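Local coordinates for cellulase (Soil metagenome, PDB 5I2U), which is a halotolerant family 5 glycoside hydrolase with a TIM-barrel fold that probably hydrolyses the beta-1,4 bonds of cellulose, at residues A59-H64 against R69-N74; V282-S287 against E291-L296; P298-D303 against E308-P313. All coordinates share one frame; numbering follows the deposited sequence.

Contact 1 (A59-H64 against R69-N74)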
loop_
_atom_site.group_PDB
_atom_site.type_symbol
_atom_site.label_atom_id
_atom_site.label_comp_id
_atom_site.label_asym_id
_atom_site.label_seq_id
_atom_site.Cartn_x
_atom_site.Cartn_y
_atom_site.Cartn_z
ATOM N N ALA A 59 -5.650 3.402 4.428
ATOM C CA ALA A 59 -6.411 3.323 3.191
ATOM C C ALA A 59 -5.591 3.821 1.991
ATOM O O ALA A 59 -4.798 4.737 2.124
ATOM C CB ALA A 59 -7.684 4.133 3.336
ATOM N N SER A 60 -5.793 3.178 0.839
ATOM C CA SER A 60 -5.170 3.564 -0.418
ATOM C C SER A 60 -6.115 4.402 -1.259
ATOM O O SER A 60 -7.290 4.064 -1.409
ATOM C CB SER A 60 -4.787 2.333 -1.219
ATOM O OG SER A 60 -4.054 2.684 -2.385
ATOM N N LEU A 61 -5.593 5.504 -1.803
ATOM C CA LEU A 61 -6.282 6.211 -2.882
ATOM C C LEU A 61 -6.244 5.252 -4.052
ATOM O O LEU A 61 -5.392 4.356 -4.099
ATOM C CB LEU A 61 -5.585 7.521 -3.238
ATOM C CG LEU A 61 -5.418 8.536 -2.100
ATOM C CD1 LEU A 61 -4.636 9.757 -2.550
ATOM C CD2 LEU A 61 -6.767 8.972 -1.543
ATOM N N GLY A 62 -7.200 5.374 -4.961
ATOM C CA GLY A 62 -7.206 4.527 -6.145
ATOM C C GLY A 62 -6.267 5.097 -7.202
ATOM O O GLY A 62 -5.720 6.191 -7.045
ATOM N N TRP A 63 -6.094 4.344 -8.283
ATOM C CA TRP A 63 -5.386 4.801 -9.480
ATOM C C TRP A 63 -5.533 6.317 -9.628
ATOM O O TRP A 63 -6.649 6.799 -9.796
ATOM C CB TRP A 63 -5.975 4.164 -10.743
ATOM C CG TRP A 63 -5.972 2.695 -10.811
ATOM C CD1 TRP A 63 -6.834 1.841 -10.190
ATOM C CD2 TRP A 63 -5.106 1.878 -11.600
ATOM N NE1 TRP A 63 -6.532 0.540 -10.501
ATOM C CE2 TRP A 63 -5.476 0.536 -11.372
ATOM C CE3 TRP A 63 -4.034 2.147 -12.453
ATOM C CZ2 TRP A 63 -4.830 -0.535 -11.985
ATOM C CZ3 TRP A 63 -3.372 1.078 -13.046
ATOM C CH2 TRP A 63 -3.778 -0.251 -12.809
ATOM N N HIS A 64 -4.439 7.070 -9.532
ATOM C CA HIS A 64 -4.521 8.546 -9.646
ATOM C C HIS A 64 -5.148 8.980 -10.977
ATOM O O HIS A 64 -5.855 9.969 -11.032
ATOM C CB HIS A 64 -3.138 9.223 -9.475
ATOM C CG HIS A 64 -2.364 9.334 -10.752
ATOM N ND1 HIS A 64 -1.599 8.304 -11.243
ATOM C CD2 HIS A 64 -2.276 10.333 -11.663
ATOM C CE1 HIS A 64 -1.062 8.659 -12.394
ATOM N NE2 HIS A 64 -1.459 9.886 -12.673
ATOM N N ARG A 69 -9.268 13.495 -8.206
ATOM C CA ARG A 69 -9.841 14.532 -7.340
ATOM C C ARG A 69 -9.526 14.322 -5.853
ATOM O O ARG A 69 -9.393 15.290 -5.096
ATOM C CB ARG A 69 -11.353 14.718 -7.611
ATOM C CG ARG A 69 -12.315 13.720 -6.993
ATOM C CD ARG A 69 -13.710 13.852 -7.615
ATOM N NE ARG A 69 -14.711 13.006 -6.945
ATOM C CZ ARG A 69 -15.464 13.362 -5.897
ATOM N NH1 ARG A 69 -15.361 14.570 -5.337
ATOM N NH2 ARG A 69 -16.342 12.495 -5.398
ATOM N N PHE A 70 -9.336 13.070 -5.443
ATOM C CA PHE A 70 -8.991 12.777 -4.044
ATOM C C PHE A 70 -7.513 12.956 -3.693
ATOM O O PHE A 70 -7.144 12.847 -2.521
ATOM C CB PHE A 70 -9.450 11.357 -3.679
ATOM C CG PHE A 70 -10.920 11.142 -3.858
ATOM C CD1 PHE A 70 -11.829 11.812 -3.046
ATOM C CD2 PHE A 70 -11.399 10.301 -4.847
ATOM C CE1 PHE A 70 -13.200 11.644 -3.219
ATOM C CE2 PHE A 70 -12.759 10.128 -5.026
ATOM C CZ PHE A 70 -13.661 10.793 -4.213
ATOM N N TYR A 71 -6.662 13.208 -4.683
ATOM C CA TYR A 71 -5.232 13.431 -4.435
ATOM C C TYR A 71 -5.050 14.905 -4.092
ATOM O O TYR A 71 -4.632 15.715 -4.922
ATOM C CB TYR A 71 -4.398 13.016 -5.647
ATOM C CG TYR A 71 -4.201 11.520 -5.756
ATOM C CD1 TYR A 71 -5.264 10.670 -6.077
ATOM C CD2 TYR A 71 -2.953 10.954 -5.532
ATOM C CE1 TYR A 71 -5.084 9.293 -6.163
ATOM C CE2 TYR A 71 -2.768 9.584 -5.615
ATOM C CZ TYR A 71 -3.833 8.761 -5.922
ATOM O OH TYR A 71 -3.594 7.406 -6.000
ATOM N N ASN A 72 -5.367 15.230 -2.849
ATOM C CA ASN A 72 -5.217 16.572 -2.326
ATOM C C ASN A 72 -4.954 16.538 -0.815
ATOM O O ASN A 72 -5.170 15.512 -0.164
ATOM C CB ASN A 72 -6.463 17.391 -2.647
ATOM C CG ASN A 72 -7.701 16.893 -1.912
ATOM O OD1 ASN A 72 -7.877 17.184 -0.745
ATOM N ND2 ASN A 72 -8.570 16.159 -2.606
ATOM N N LYS A 73 -4.517 17.662 -0.264
ATOM C CA LYS A 73 -4.069 17.696 1.122
ATOM C C LYS A 73 -5.182 17.464 2.134
ATOM O O LYS A 73 -4.945 16.844 3.180
ATOM C CB LYS A 73 -3.332 18.996 1.419
ATOM C CG LYS A 73 -2.074 19.150 0.575
ATOM C CD LYS A 73 -1.056 20.087 1.194
ATOM C CE LYS A 73 0.226 20.062 0.382
ATOM N NZ LYS A 73 1.272 20.945 0.970
ATOM N N ASN A 74 -6.385 17.916 1.804
ATOM C CA ASN A 74 -7.506 17.864 2.726
ATOM C C ASN A 74 -8.062 16.448 2.875
ATOM O O ASN A 74 -8.365 16.005 3.990
ATOM C CB ASN A 74 -8.591 18.842 2.294
ATOM C CG ASN A 74 -8.127 20.306 2.346
ATOM O OD1 ASN A 74 -7.209 20.664 3.085
ATOM N ND2 ASN A 74 -8.779 21.155 1.563
#

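Contact 2 (V282-S287 against E291-L296)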
loop_
_atom_site.group_PDB
_atom_site.type_symbol
_atom_site.label_atom_id
_atom_site.label_comp_id
_atom_site.label_asym_id
_atom_site.label_seq_id
_atom_site.Cartn_x
_atom_site.Cartn_y
_atom_site.Cartn_z
ATOM N N VAL A 282 -3.567 -2.003 4.365
ATOM C CA VAL A 282 -4.090 -0.827 3.680
ATOM C C VAL A 282 -5.301 -1.247 2.848
ATOM O O VAL A 282 -5.192 -2.095 1.943
ATOM C CB VAL A 282 -3.021 -0.180 2.782
ATOM C CG1 VAL A 282 -3.437 1.221 2.357
ATOM C CG2 VAL A 282 -1.669 -0.123 3.502
ATOM N N ALA A 283 -6.453 -0.648 3.149
ATOM C CA ALA A 283 -7.707 -0.990 2.452
ATOM C C ALA A 283 -7.880 -0.175 1.157
ATOM O O ALA A 283 -7.572 1.024 1.136
ATOM C CB ALA A 283 -8.886 -0.788 3.379
ATOM N N TRP A 284 -8.403 -0.829 0.113
ATOM C CA TRP A 284 -8.631 -0.250 -1.245
ATOM C C TRP A 284 -10.135 -0.175 -1.587
ATOM O O TRP A 284 -10.836 -1.166 -1.373
ATOM C CB TRP A 284 -7.949 -1.165 -2.253
ATOM C CG TRP A 284 -8.118 -0.849 -3.720
ATOM C CD1 TRP A 284 -9.159 -1.217 -4.532
ATOM C CD2 TRP A 284 -7.206 -0.122 -4.543
ATOM N NE1 TRP A 284 -8.959 -0.746 -5.802
ATOM C CE2 TRP A 284 -7.765 -0.076 -5.843
ATOM C CE3 TRP A 284 -5.984 0.525 -4.306
ATOM C CZ2 TRP A 284 -7.125 0.568 -6.915
ATOM C CZ3 TRP A 284 -5.346 1.153 -5.369
ATOM C CH2 TRP A 284 -5.915 1.161 -6.663
ATOM N N SER A 285 -10.683 0.922 -2.131
ATOM C CA SER A 285 -10.006 2.176 -2.481
ATOM C C SER A 285 -10.875 3.368 -2.142
ATOM O O SER A 285 -12.129 3.305 -2.213
ATOM C CB SER A 285 -9.672 2.251 -3.983
ATOM O OG SER A 285 -10.805 2.069 -4.812
ATOM N N VAL A 286 -10.192 4.474 -1.849
ATOM C CA VAL A 286 -10.841 5.769 -1.610
ATOM C C VAL A 286 -11.113 6.352 -2.988
ATOM O O VAL A 286 -10.282 7.057 -3.565
ATOM C CB VAL A 286 -9.968 6.727 -0.785
ATOM C CG1 VAL A 286 -10.693 8.035 -0.555
ATOM C CG2 VAL A 286 -9.574 6.092 0.546
ATOM N N SER A 287 -12.279 6.011 -3.504
ATOM C CA SER A 287 -12.690 6.316 -4.868
ATOM C C SER A 287 -14.228 6.207 -4.928
ATOM O O SER A 287 -14.846 5.729 -3.974
ATOM C CB SER A 287 -12.029 5.327 -5.849
ATOM O OG SER A 287 -12.329 3.954 -5.548
ATOM N N GLU A 291 -18.662 0.577 -7.958
ATOM C CA GLU A 291 -18.089 -0.741 -7.669
ATOM C C GLU A 291 -18.052 -0.902 -6.147
ATOM O O GLU A 291 -17.916 0.085 -5.404
ATOM C CB GLU A 291 -16.674 -0.871 -8.267
ATOM C CG GLU A 291 -15.665 0.094 -7.641
ATOM C CD GLU A 291 -14.307 0.151 -8.312
ATOM O OE1 GLU A 291 -13.962 -0.752 -9.101
ATOM O OE2 GLU A 291 -13.590 1.138 -8.032
ATOM N N THR A 292 -18.174 -2.145 -5.695
ATOM C CA THR A 292 -18.159 -2.479 -4.267
ATOM C C THR A 292 -16.916 -1.958 -3.532
ATOM O O THR A 292 -17.039 -1.428 -2.428
ATOM C CB THR A 292 -18.279 -4.008 -4.073
ATOM O OG1 THR A 292 -19.420 -4.485 -4.790
ATOM C CG2 THR A 292 -18.425 -4.370 -2.597
ATOM N N CYS A 293 -15.737 -2.078 -4.148
ATOM C CA CYS A 293 -14.480 -1.621 -3.522
ATOM C C CYS A 293 -14.276 -0.084 -3.451
ATOM O O CYS A 293 -13.344 0.362 -2.783
ATOM C CB CYS A 293 -13.255 -2.253 -4.201
ATOM S SG CYS A 293 -12.697 -1.415 -5.716
ATOM N N SER A 294 -15.124 0.714 -4.112
ATOM C CA SER A 294 -14.989 2.195 -4.085
ATOM C C SER A 294 -15.720 2.663 -2.853
ATOM O O SER A 294 -16.933 2.465 -2.742
ATOM C CB SER A 294 -15.592 2.852 -5.338
ATOM O OG SER A 294 -14.611 3.059 -6.345
ATOM N N MET A 295 -15.001 3.266 -1.915
ATOM C CA MET A 295 -15.559 3.538 -0.566
ATOM C C MET A 295 -16.561 4.699 -0.468
ATOM O O MET A 295 -17.277 4.791 0.534
ATOM C CB MET A 295 -14.422 3.798 0.417
ATOM C CG MET A 295 -13.532 2.591 0.657
ATOM S SD MET A 295 -12.017 2.996 1.554
ATOM C CE MET A 295 -11.137 1.443 1.355
ATOM N N LEU A 296 -16.589 5.590 -1.468
ATOM C CA LEU A 296 -17.368 6.840 -1.394
ATOM C C LEU A 296 -18.398 6.971 -2.511
ATOM O O LEU A 296 -18.213 6.450 -3.595
ATOM C CB LEU A 296 -16.427 8.043 -1.480
ATOM C CG LEU A 296 -15.312 8.135 -0.432
ATOM C CD1 LEU A 296 -14.307 9.213 -0.829
ATOM C CD2 LEU A 296 -15.889 8.402 0.949
#

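Contact 3 (P298-D303 against E308-P313)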
loop_
_atom_site.group_PDB
_atom_site.type_symbol
_atom_site.label_atom_id
_atom_site.label_comp_id
_atom_site.label_asym_id
_atom_site.label_seq_id
_atom_site.Cartn_x
_atom_site.Cartn_y
_atom_site.Cartn_z
ATOM N N PRO A 298 -20.181 9.360 -5.398
ATOM C CA PRO A 298 -19.714 10.483 -6.224
ATOM C C PRO A 298 -20.037 11.867 -5.675
ATOM O O PRO A 298 -19.289 12.790 -5.908
ATOM C CB PRO A 298 -20.424 10.241 -7.558
ATOM C CG PRO A 298 -20.515 8.745 -7.627
ATOM C CD PRO A 298 -20.750 8.277 -6.229
ATOM N N ARG A 299 -21.139 11.984 -4.941
ATOM C CA ARG A 299 -21.539 13.226 -4.290
ATOM C C ARG A 299 -20.535 13.747 -3.280
ATOM O O ARG A 299 -20.524 14.936 -2.994
ATOM C CB ARG A 299 -22.889 13.029 -3.596
ATOM C CG ARG A 299 -23.449 14.274 -2.921
ATOM C CD ARG A 299 -24.945 14.154 -2.719
ATOM N NE ARG A 299 -25.315 12.903 -2.061
ATOM C CZ ARG A 299 -25.343 12.694 -0.742
ATOM N NH1 ARG A 299 -25.030 13.663 0.121
ATOM N NH2 ARG A 299 -25.687 11.492 -0.284
ATOM N N ALA A 300 -19.707 12.857 -2.735
ATOM C CA ALA A 300 -18.737 13.221 -1.717
ATOM C C ALA A 300 -17.801 14.330 -2.193
ATOM O O ALA A 300 -17.429 14.366 -3.363
ATOM C CB ALA A 300 -17.944 12.004 -1.300
ATOM N N SER A 301 -17.454 15.251 -1.290
ATOM C CA SER A 301 -16.465 16.289 -1.600
ATOM C C SER A 301 -15.097 15.649 -1.796
ATOM O O SER A 301 -14.768 14.656 -1.132
ATOM C CB SER A 301 -16.388 17.319 -0.473
ATOM O OG SER A 301 -15.361 18.269 -0.704
ATOM N N ALA A 302 -14.317 16.205 -2.712
ATOM C CA ALA A 302 -12.883 15.882 -2.826
ATOM C C ALA A 302 -12.114 16.182 -1.535
ATOM O O ALA A 302 -11.150 15.486 -1.210
ATOM C CB ALA A 302 -12.254 16.649 -3.982
ATOM N N ASP A 303 -12.549 17.205 -0.800
ATOM C CA ASP A 303 -11.815 17.700 0.367
ATOM C C ASP A 303 -12.069 16.933 1.670
ATOM O O ASP A 303 -11.402 17.214 2.666
ATOM C CB ASP A 303 -12.120 19.193 0.581
ATOM C CG ASP A 303 -11.783 20.027 -0.631
ATOM O OD1 ASP A 303 -10.668 19.879 -1.176
ATOM O OD2 ASP A 303 -12.641 20.827 -1.049
ATOM N N GLU A 308 -21.804 10.044 7.216
ATOM C CA GLU A 308 -22.140 8.620 7.049
ATOM C C GLU A 308 -22.871 8.239 5.766
ATOM O O GLU A 308 -22.659 7.155 5.253
ATOM C CB GLU A 308 -23.015 8.148 8.194
ATOM C CG GLU A 308 -24.327 8.936 8.418
ATOM C CD GLU A 308 -25.580 8.189 7.977
ATOM O OE1 GLU A 308 -25.498 7.272 7.135
ATOM O OE2 GLU A 308 -26.670 8.529 8.484
ATOM N N ASP A 309 -23.757 9.112 5.287
ATOM C CA ASP A 309 -24.525 8.861 4.047
ATOM C C ASP A 309 -23.662 8.835 2.768
ATOM O O ASP A 309 -24.074 8.283 1.755
ATOM C CB ASP A 309 -25.674 9.883 3.883
ATOM C CG ASP A 309 -25.200 11.332 3.980
ATOM O OD1 ASP A 309 -24.644 11.714 5.021
ATOM O OD2 ASP A 309 -25.396 12.098 3.027
ATOM N N LEU A 310 -22.492 9.463 2.823
ATOM C CA LEU A 310 -21.561 9.526 1.699
ATOM C C LEU A 310 -20.612 8.349 1.645
ATOM O O LEU A 310 -19.931 8.148 0.634
ATOM C CB LEU A 310 -20.766 10.833 1.753
ATOM C CG LEU A 310 -21.611 12.068 1.436
ATOM C CD1 LEU A 310 -20.913 13.342 1.893
ATOM C CD2 LEU A 310 -21.905 12.139 -0.058
ATOM N N LEU A 311 -20.563 7.588 2.724
ATOM C CA LEU A 311 -19.759 6.387 2.784
ATOM C C LEU A 311 -20.545 5.239 2.205
ATOM O O LEU A 311 -21.693 5.034 2.561
ATOM C CB LEU A 311 -19.400 6.058 4.230
ATOM C CG LEU A 311 -18.536 7.080 4.952
ATOM C CD1 LEU A 311 -18.384 6.695 6.422
ATOM C CD2 LEU A 311 -17.181 7.216 4.277
ATOM N N LYS A 312 -19.928 4.514 1.294
ATOM C CA LYS A 312 -20.480 3.269 0.811
ATOM C C LYS A 312 -20.364 2.226 1.942
ATOM O O LYS A 312 -19.575 2.412 2.871
ATOM C CB LYS A 312 -19.724 2.799 -0.432
ATOM C CG LYS A 312 -19.982 3.631 -1.683
ATOM C CD LYS A 312 -21.094 3.047 -2.550
ATOM C CE LYS A 312 -20.647 1.823 -3.334
ATOM N NZ LYS A 312 -19.694 2.184 -4.427
ATOM N N PRO A 313 -21.134 1.128 1.857
ATOM C CA PRO A 313 -21.004 0.035 2.831
ATOM C C PRO A 313 -19.549 -0.385 3.125
ATOM O O PRO A 313 -19.159 -0.475 4.291
ATOM C CB PRO A 313 -21.768 -1.107 2.174
ATOM C CG PRO A 313 -22.769 -0.449 1.288
ATOM C CD PRO A 313 -22.179 0.856 0.853
#

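Contact 1 (A59-H64 against R69-N74)
In the first beta-alpha unit of the TIM barrel, the C-terminal end of strand 57-61 meets the loop that leads into helix 73-81, and Tyr-71 sits between Leu-61 and His-64. CD1 of Leu-61 stands 3.4 Å from the ring centroid of Tyr-71, practically on the ring normal, while CB of His-64 lies over the opposite face, 3.8 Å from the same centroid and displaced toward the rim. With CG of Tyr-71 set anti to the carbonyl carbon (chi1 -78°), the ring reaches across to segment 59-64, where OH donates to Gly-62 O at 2.7 Å, from above the carbonyl plane. The same hydroxyl also bonds the backbone N of Ala-91 on the neighbouring strand 87-93. On the flank, Leu-61 CD2 packs on Phe-70 CB at 4.2 Å. A phenylalanine in place of Tyr-71 would probably leave the buried Gly-62 carbonyl, and the Ala-91 amide, without their shared hydroxyl partner. Asn-72 then caps helix 73-81, its OD1 accepting a weak bond from Asn-74 N at 3.0 Å and a further bond from Ala-75 N. Strand, connecting loop and capped helix in this order form the opening of a beta-alpha-beta crossover, the repeating element of a TIM barrel.

Contact 2 (V282-S287 against E291-L296)
The last barrel strand, 281-286, ends beside a returning loop in which a type I beta turn runs from Glu-291 to Ser-294, and Ser-285 pairs with that loop through its backbone. Ser-285 N donates to Cys-293 O at 2.8 Å, and Met-295 N donates to Ser-285 O at 2.9 Å. Leu-296 N bonds Ser-287 O farther along. A cis peptide joins Trp-284 to Ser-285; SG of Cys-293 comes up to the edge of the indole, 3.7 Å from Trp-284 CD1. On the other side of the pairing, the extended Met-295 side chain lays CE 3.8 Å from Ala-283 CB, and the Val-286 and Leu-296 side chains lie side by side, touching through CG1 and CD1. The hydroxyls form a compact cluster: Ser-287 OG, held between its own backbone N and carbonyl carbon (chi1 57°), is 2.5 Å from Ser-285 OG and 2.6 Å from Ser-294 OG. Ser-294 OG in turn donates to Glu-291 OE2 at 2.8 Å, and that oxygen receives it on its anti lone pair, turned away from OE1. The buried serines thus form a chain ending on a carboxylate, whose negative charge would probably polarise the nearby hydroxyls.

Contact 3 (P298-D303 against E308-P313)
Arg-299 and Leu-310 cross at about a right angle, and one branch of the leucine presses on the flat head of the arginine. CD2 of Leu-310 lies over the centre of one guanidinium face, 3.5 Å from Arg-299 CZ, and the same methyl also touches the aliphatic start of the chain, 3.8 Å from Arg-299 CB. The arginine can offer both parts because its chain is bent: CG leaves anti to the backbone N (chi1 -178°), and a bend at chi3 (51°) turns the guanidinium over the leucine methyl. Asp-309 approaches that group differently, at its edge and in its plane. Its OD2 is shared by two nitrogens, 3.3 Å from Arg-299 NH1 and 3.4 Å from Arg-299 NH2; both bonds are weak, although together they make a salt bridge. Carboxylate and guanidinium planes lie only 21° from parallel, while the chains that carry them cross nearly at right angles. The other oxygen, OD1, takes a hydrogen bond from Thr-307 OG1, which probably limits the turning of the carboxylate. Beneath the arginine, Leu-310 CD2 continues to the backbone, 3.5 Å from Ala-300 N, and packs on Ala-300 CB at 4.2 Å. Apolar contact therefore lies on the inner side, with the ion pair on the solvent side, between two exposed residues. Farther along, Ser-301 OG accepts from Asp-303 N at 3.0 Å, closing an ST turn. The whole is a surface salt bridge laid over a leucine, joining two arms of the long loop between the last barrel strand and the C-terminal helix 313-325.

The three contacts follow one another along the chain, contact 1 near the start of the barrel and contacts 2 and 3 after its last strand. Contacts 1 and 2 have centres about 11 Å apart and meet where the closed sheet joins its first strand, 57-61, to its last, 281-286, with backbone bonds from Ser-60 to Ala-283 and Val-286. Contact 3 lies farther out, its centre about 11 Å from that of contact 2 and about 13 Å from that of contact 1. Met-295 O and Lys-312 N tie it to contact 2, while Arg-69 and Asn-72 reach the carbonyls of Ala-300 and Ala-302. The long final loop is thereby fastened across the barrel's closing seam.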